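Local coordinates for TCR alpha chain (Gallus gallus, PDB 6LIR), which probably recognises antigen presented by MHC molecules as the alpha half of the alpha-beta T-cell receptor heterodimer, at residues H22-L36 with G80-S93. Numbering follows the deposited sequence.
Sequences HPSIQAYSIQWYRQL and GDAAVYYCAVRGSS
Arg34 and Tyr85 lie opposite in register as a non-hydrogen-bonded pair of antiparallel strands 29-35 and 84-90, their side chains side by side on one face of the sheet. The first torsion of the arginine sets Arg34 CG between the backbone N and the carbonyl carbon (chi1 80°), and the chain then runs extended beside the phenol. Arg34 CB rests over one face of the Tyr85 ring, 3.5 Å above the plane and offset toward the rim; Arg34 CD comes alongside the hydroxyl end, 3.7 Å from Tyr85 CE2. At the tip Arg34 NH1 uses its in-plane hydrogens twice, donating to Tyr85 OH at 3.1 Å and to Asp81 OD1 at 2.8 Å. That second bond is a salt bridge, which reaches the carboxylate oxygen on its anti side. Tyr85 OH in turn donates to Asp81 O, 2.7 Å away; that hydroxyl-to-backbone bond, four residues back, is the tyrosine corner of immunoglobulin variable domains. A long arginine suits the place because its aliphatic part can cover an aromatic face while its guanidinium reaches the carboxylate of Asp81.

Farther along the same face, Cys87 CB sits over the centre of the Trp32 six-membered ring, 3.6 Å from its centroid; Cys87 is disulfide-bonded to Cys20, giving the cystine-tryptophan core characteristic of immunoglobulin domains. On the other face Tyr33 and Tyr86 turn toward the TCR beta chain, where Tyr33 OH bonds Leu99 N of that chain. Strand 42-47 flanks 29-35, strand 97-108 flanks 84-90, and strand 69-74 of the second sheet packs against Trp32 and Tyr85.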
loop_
_atom_site.group_PDB
_atom_site.type_symbol
_atom_site.label_atom_id
_atom_site.label_comp_id
_atom_site.label_asym_id
_atom_site.label_seq_id
_atom_site.Cartn_x
_atom_site.Cartn_y
_atom_site.Cartn_z
ATOM N N HIS A 22 17.040 16.367 -11.660
ATOM C CA HIS A 22 16.806 17.663 -11.016
ATOM C C HIS A 22 17.753 18.693 -11.616
ATOM O O HIS A 22 18.736 19.102 -10.987
ATOM C CB HIS A 22 16.984 17.558 -9.500
ATOM C CG HIS A 22 18.133 16.693 -9.080
ATOM N ND1 HIS A 22 19.373 17.202 -8.755
ATOM C CD2 HIS A 22 18.226 15.352 -8.922
ATOM C CE1 HIS A 22 20.181 16.212 -8.422
ATOM N NE2 HIS A 22 19.509 15.078 -8.515
ATOM N N PRO A 23 17.472 19.148 -12.841
ATOM C CA PRO A 23 18.401 20.068 -13.522
ATOM C C PRO A 23 18.649 21.359 -12.762
ATOM O O PRO A 23 19.743 21.926 -12.861
ATOM C CB PRO A 23 17.719 20.327 -14.874
ATOM C CG PRO A 23 16.776 19.190 -15.058
ATOM C CD PRO A 23 16.304 18.826 -13.681
ATOM N N SER A 24 17.673 21.840 -12.001
ATOM C CA SER A 24 17.794 23.107 -11.299
ATOM C C SER A 24 18.457 22.973 -9.935
ATOM O O SER A 24 18.588 23.975 -9.227
ATOM C CB SER A 24 16.410 23.738 -11.130
ATOM O OG SER A 24 15.816 23.313 -9.914
ATOM N N ILE A 25 18.867 21.772 -9.539
ATOM C CA ILE A 25 19.472 21.552 -8.230
ATOM C C ILE A 25 20.777 20.802 -8.432
ATOM O O ILE A 25 20.786 19.704 -9.004
ATOM C CB ILE A 25 18.546 20.773 -7.279
ATOM C CG1 ILE A 25 17.194 21.478 -7.148
ATOM C CG2 ILE A 25 19.204 20.615 -5.911
ATOM C CD1 ILE A 25 16.234 20.793 -6.191
ATOM N N GLN A 26 21.872 21.380 -7.946
ATOM C CA GLN A 26 23.181 20.737 -7.982
ATOM C C GLN A 26 23.369 20.134 -6.599
ATOM O O GLN A 26 23.714 20.831 -5.640
ATOM C CB GLN A 26 24.282 21.732 -8.335
ATOM C CG GLN A 26 25.651 21.102 -8.508
ATOM C CD GLN A 26 26.542 21.888 -9.450
ATOM O OE1 GLN A 26 26.905 23.032 -9.170
ATOM N NE2 GLN A 26 26.896 21.274 -10.580
ATOM N N ALA A 27 23.098 18.834 -6.504
ATOM C CA ALA A 27 22.931 18.175 -5.216
ATOM C C ALA A 27 24.193 18.251 -4.370
ATOM O O ALA A 27 25.297 17.975 -4.848
ATOM C CB ALA A 27 22.524 16.717 -5.425
ATOM N N TYR A 28 24.019 18.613 -3.099
ATOM C CA TYR A 28 25.075 18.400 -2.118
ATOM C C TYR A 28 25.095 16.944 -1.677
ATOM O O TYR A 28 26.166 16.360 -1.478
ATOM C CB TYR A 28 24.883 19.319 -0.910
ATOM C CG TYR A 28 25.852 19.042 0.220
ATOM C CD1 TYR A 28 27.123 19.605 0.227
ATOM C CD2 TYR A 28 25.499 18.208 1.278
ATOM C CE1 TYR A 28 28.014 19.350 1.255
ATOM C CE2 TYR A 28 26.383 17.947 2.310
ATOM C CZ TYR A 28 27.638 18.520 2.294
ATOM O OH TYR A 28 28.519 18.263 3.319
ATOM N N SER A 29 23.918 16.348 -1.524
ATOM C CA SER A 29 23.801 14.946 -1.165
ATOM C C SER A 29 22.508 14.414 -1.759
ATOM O O SER A 29 21.544 15.159 -1.960
ATOM C CB SER A 29 23.817 14.742 0.355
ATOM O OG SER A 29 22.618 15.211 0.940
ATOM N N ILE A 30 22.507 13.122 -2.061
ATOM C CA ILE A 30 21.363 12.465 -2.671
ATOM C C ILE A 30 21.012 11.255 -1.823
ATOM O O ILE A 30 21.896 10.483 -1.435
ATOM C CB ILE A 30 21.653 12.047 -4.127
ATOM C CG1 ILE A 30 21.773 13.286 -5.018
ATOM C CG2 ILE A 30 20.566 11.131 -4.650
ATOM C CD1 ILE A 30 22.388 13.009 -6.369
ATOM N N GLN A 31 19.724 11.081 -1.553
ATOM C CA GLN A 31 19.232 9.948 -0.794
ATOM C C GLN A 31 18.108 9.298 -1.575
ATOM O O GLN A 31 17.419 9.947 -2.368
ATOM C CB GLN A 31 18.713 10.354 0.592
ATOM C CG GLN A 31 19.771 10.907 1.522
ATOM C CD GLN A 31 19.199 11.889 2.524
ATOM O OE1 GLN A 31 19.706 13.001 2.673
ATOM N NE2 GLN A 31 18.138 11.486 3.216
ATOM N N TRP A 32 17.904 8.014 -1.314
ATOM C CA TRP A 32 16.826 7.273 -1.935
ATOM C C TRP A 32 16.068 6.536 -0.848
ATOM O O TRP A 32 16.666 6.015 0.100
ATOM C CB TRP A 32 17.346 6.280 -2.977
ATOM C CG TRP A 32 17.653 6.896 -4.304
ATOM C CD1 TRP A 32 18.786 7.575 -4.651
ATOM C CD2 TRP A 32 16.818 6.887 -5.467
ATOM N NE1 TRP A 32 18.710 7.987 -5.961
ATOM C CE2 TRP A 32 17.513 7.575 -6.486
ATOM C CE3 TRP A 32 15.555 6.356 -5.751
ATOM C CZ2 TRP A 32 16.987 7.749 -7.765
ATOM C CZ3 TRP A 32 15.032 6.531 -7.023
ATOM C CH2 TRP A 32 15.749 7.222 -8.015
ATOM N N TYR A 33 14.749 6.506 -0.998
ATOM C CA TYR A 33 13.852 5.845 -0.069
ATOM C C TYR A 33 12.907 4.963 -0.869
ATOM O O TYR A 33 12.728 5.145 -2.077
ATOM C CB TYR A 33 13.037 6.855 0.758
ATOM C CG TYR A 33 13.844 7.720 1.703
ATOM C CD1 TYR A 33 14.594 8.792 1.234
ATOM C CD2 TYR A 33 13.832 7.477 3.070
ATOM C CE1 TYR A 33 15.327 9.586 2.100
ATOM C CE2 TYR A 33 14.560 8.263 3.945
ATOM C CZ TYR A 33 15.305 9.317 3.456
ATOM O OH TYR A 33 16.029 10.097 4.330
ATOM N N ARG A 34 12.298 4.001 -0.186
ATOM C CA ARG A 34 11.260 3.200 -0.805
ATOM C C ARG A 34 10.120 3.025 0.182
ATOM O O ARG A 34 10.338 2.860 1.388
ATOM C CB ARG A 34 11.797 1.847 -1.305
ATOM C CG ARG A 34 11.971 0.763 -0.268
ATOM C CD ARG A 34 12.290 -0.548 -0.967
ATOM N NE ARG A 34 12.741 -1.578 -0.038
ATOM C CZ ARG A 34 13.128 -2.794 -0.409
ATOM N NH1 ARG A 34 13.126 -3.132 -1.695
ATOM N NH2 ARG A 34 13.526 -3.668 0.504
ATOM N N GLN A 35 8.906 3.111 -0.331
ATOM C CA GLN A 35 7.700 3.020 0.479
ATOM C C GLN A 35 6.960 1.755 0.064
ATOM O O GLN A 35 6.352 1.700 -1.011
ATOM C CB GLN A 35 6.813 4.249 0.330
ATOM C CG GLN A 35 5.515 4.106 1.105
ATOM C CD GLN A 35 4.421 5.035 0.628
ATOM O OE1 GLN A 35 3.241 4.772 0.845
ATOM N NE2 GLN A 35 4.806 6.137 -0.010
ATOM N N LEU A 36 7.059 0.740 0.891
ATOM C CA LEU A 36 6.354 -0.515 0.719
ATOM C C LEU A 36 4.886 -0.354 1.119
ATOM O O LEU A 36 4.553 0.504 1.942
ATOM C CB LEU A 36 7.009 -1.596 1.571
ATOM C CG LEU A 36 8.430 -2.013 1.190
ATOM C CD1 LEU A 36 9.108 -2.684 2.372
ATOM C CD2 LEU A 36 8.429 -2.946 -0.020
ATOM N N GLY A 80 9.178 -8.836 -3.388
ATOM C CA GLY A 80 9.209 -7.976 -2.219
ATOM C C GLY A 80 9.789 -6.598 -2.469
ATOM O O GLY A 80 9.671 -5.735 -1.595
ATOM N N ASP A 81 10.405 -6.372 -3.629
ATOM C CA ASP A 81 10.988 -5.080 -3.966
ATOM C C ASP A 81 10.010 -4.164 -4.689
ATOM O O ASP A 81 10.379 -3.036 -5.038
ATOM C CB ASP A 81 12.239 -5.278 -4.826
ATOM C CG ASP A 81 13.333 -6.017 -4.089
ATOM O OD1 ASP A 81 13.614 -5.650 -2.927
ATOM O OD2 ASP A 81 13.901 -6.972 -4.658
ATOM N N ALA A 82 8.779 -4.613 -4.909
ATOM C CA ALA A 82 7.747 -3.761 -5.484
ATOM C C ALA A 82 7.367 -2.683 -4.477
ATOM O O ALA A 82 6.840 -2.984 -3.401
ATOM C CB ALA A 82 6.526 -4.592 -5.876
ATOM N N ALA A 83 7.642 -1.431 -4.819
ATOM C CA ALA A 83 7.379 -0.318 -3.919
ATOM C C ALA A 83 7.441 0.968 -4.726
ATOM O O ALA A 83 7.726 0.962 -5.927
ATOM C CB ALA A 83 8.381 -0.282 -2.759
ATOM N N VAL A 84 7.197 2.077 -4.043
ATOM C CA VAL A 84 7.355 3.400 -4.622
ATOM C C VAL A 84 8.709 3.910 -4.162
ATOM O O VAL A 84 8.963 4.023 -2.957
ATOM C CB VAL A 84 6.222 4.348 -4.197
ATOM C CG1 VAL A 84 6.474 5.751 -4.741
ATOM C CG2 VAL A 84 4.880 3.815 -4.681
ATOM N N TYR A 85 9.589 4.175 -5.118
ATOM C CA TYR A 85 10.959 4.575 -4.838
ATOM C C TYR A 85 11.097 6.083 -4.999
ATOM O O TYR A 85 10.753 6.635 -6.049
ATOM C CB TYR A 85 11.931 3.837 -5.758
ATOM C CG TYR A 85 12.091 2.378 -5.393
ATOM C CD1 TYR A 85 11.138 1.436 -5.768
ATOM C CD2 TYR A 85 13.191 1.944 -4.669
ATOM C CE1 TYR A 85 11.281 0.101 -5.430
ATOM C CE2 TYR A 85 13.344 0.618 -4.328
ATOM C CZ TYR A 85 12.388 -0.300 -4.711
ATOM O OH TYR A 85 12.551 -1.617 -4.366
ATOM N N TYR A 86 11.588 6.740 -3.951
ATOM C CA TYR A 86 11.725 8.188 -3.904
ATOM C C TYR A 86 13.195 8.576 -3.878
ATOM O O TYR A 86 13.982 8.018 -3.107
ATOM C CB TYR A 86 11.054 8.772 -2.655
ATOM C CG TYR A 86 9.544 8.796 -2.670
ATOM C CD1 TYR A 86 8.849 9.808 -3.323
ATOM C CD2 TYR A 86 8.810 7.824 -1.999
ATOM C CE1 TYR A 86 7.470 9.842 -3.326
ATOM C CE2 TYR A 86 7.429 7.848 -1.997
ATOM C CZ TYR A 86 6.764 8.859 -2.663
ATOM O OH TYR A 86 5.389 8.885 -2.663
ATOM N N CYS A 87 13.553 9.566 -4.682
ATOM C CA CYS A 87 14.835 10.228 -4.520
ATOM C C CYS A 87 14.598 11.537 -3.782
ATOM O O CYS A 87 13.537 12.153 -3.898
ATOM C CB CYS A 87 15.526 10.496 -5.864
ATOM S SG CYS A 87 14.599 11.584 -6.959
ATOM N N ALA A 88 15.579 11.926 -2.979
ATOM C CA ALA A 88 15.521 13.164 -2.215
ATOM C C ALA A 88 16.893 13.812 -2.278
ATOM O O ALA A 88 17.898 13.157 -1.983
ATOM C CB ALA A 88 15.108 12.907 -0.761
ATOM N N VAL A 89 16.941 15.081 -2.679
ATOM C CA VAL A 89 18.211 15.757 -2.900
ATOM C C VAL A 89 18.282 17.002 -2.028
ATOM O O VAL A 89 17.264 17.595 -1.656
ATOM C CB VAL A 89 18.412 16.124 -4.388
ATOM C CG1 VAL A 89 18.217 14.897 -5.274
ATOM C CG2 VAL A 89 17.458 17.231 -4.802
ATOM N N ARG A 90 19.509 17.406 -1.723
ATOM C CA ARG A 90 19.781 18.604 -0.945
ATOM C C ARG A 90 20.720 19.488 -1.744
ATOM O O ARG A 90 21.756 19.021 -2.225
ATOM C CB ARG A 90 20.385 18.273 0.423
ATOM C CG ARG A 90 19.626 18.890 1.582
ATOM C CD ARG A 90 20.338 18.663 2.905
ATOM N NE ARG A 90 20.299 17.261 3.305
ATOM C CZ ARG A 90 19.311 16.712 4.010
ATOM N NH1 ARG A 90 19.353 15.425 4.326
ATOM N NH2 ARG A 90 18.278 17.451 4.390
ATOM N N GLY A 91 20.351 20.763 -1.881
ATOM C CA GLY A 91 21.177 21.699 -2.623
ATOM C C GLY A 91 22.417 22.110 -1.859
ATOM O O GLY A 91 23.414 22.522 -2.457
ATOM N N SER A 92 22.371 22.011 -0.533
ATOM C CA SER A 92 23.472 22.404 0.331
ATOM C C SER A 92 23.397 21.573 1.600
ATOM O O SER A 92 22.392 20.912 1.870
ATOM C CB SER A 92 23.419 23.891 0.674
ATOM O OG SER A 92 22.677 24.088 1.867
ATOM N N SER A 93 24.495 21.580 2.360
ATOM C CA SER A 93 24.497 20.895 3.647
ATOM C C SER A 93 23.364 21.388 4.544
ATOM O O SER A 93 22.723 20.595 5.242
ATOM C CB SER A 93 25.858 21.073 4.333
ATOM O OG SER A 93 26.294 22.420 4.289
HETATM O O HOH W 1 23.998 23.701 -5.009
#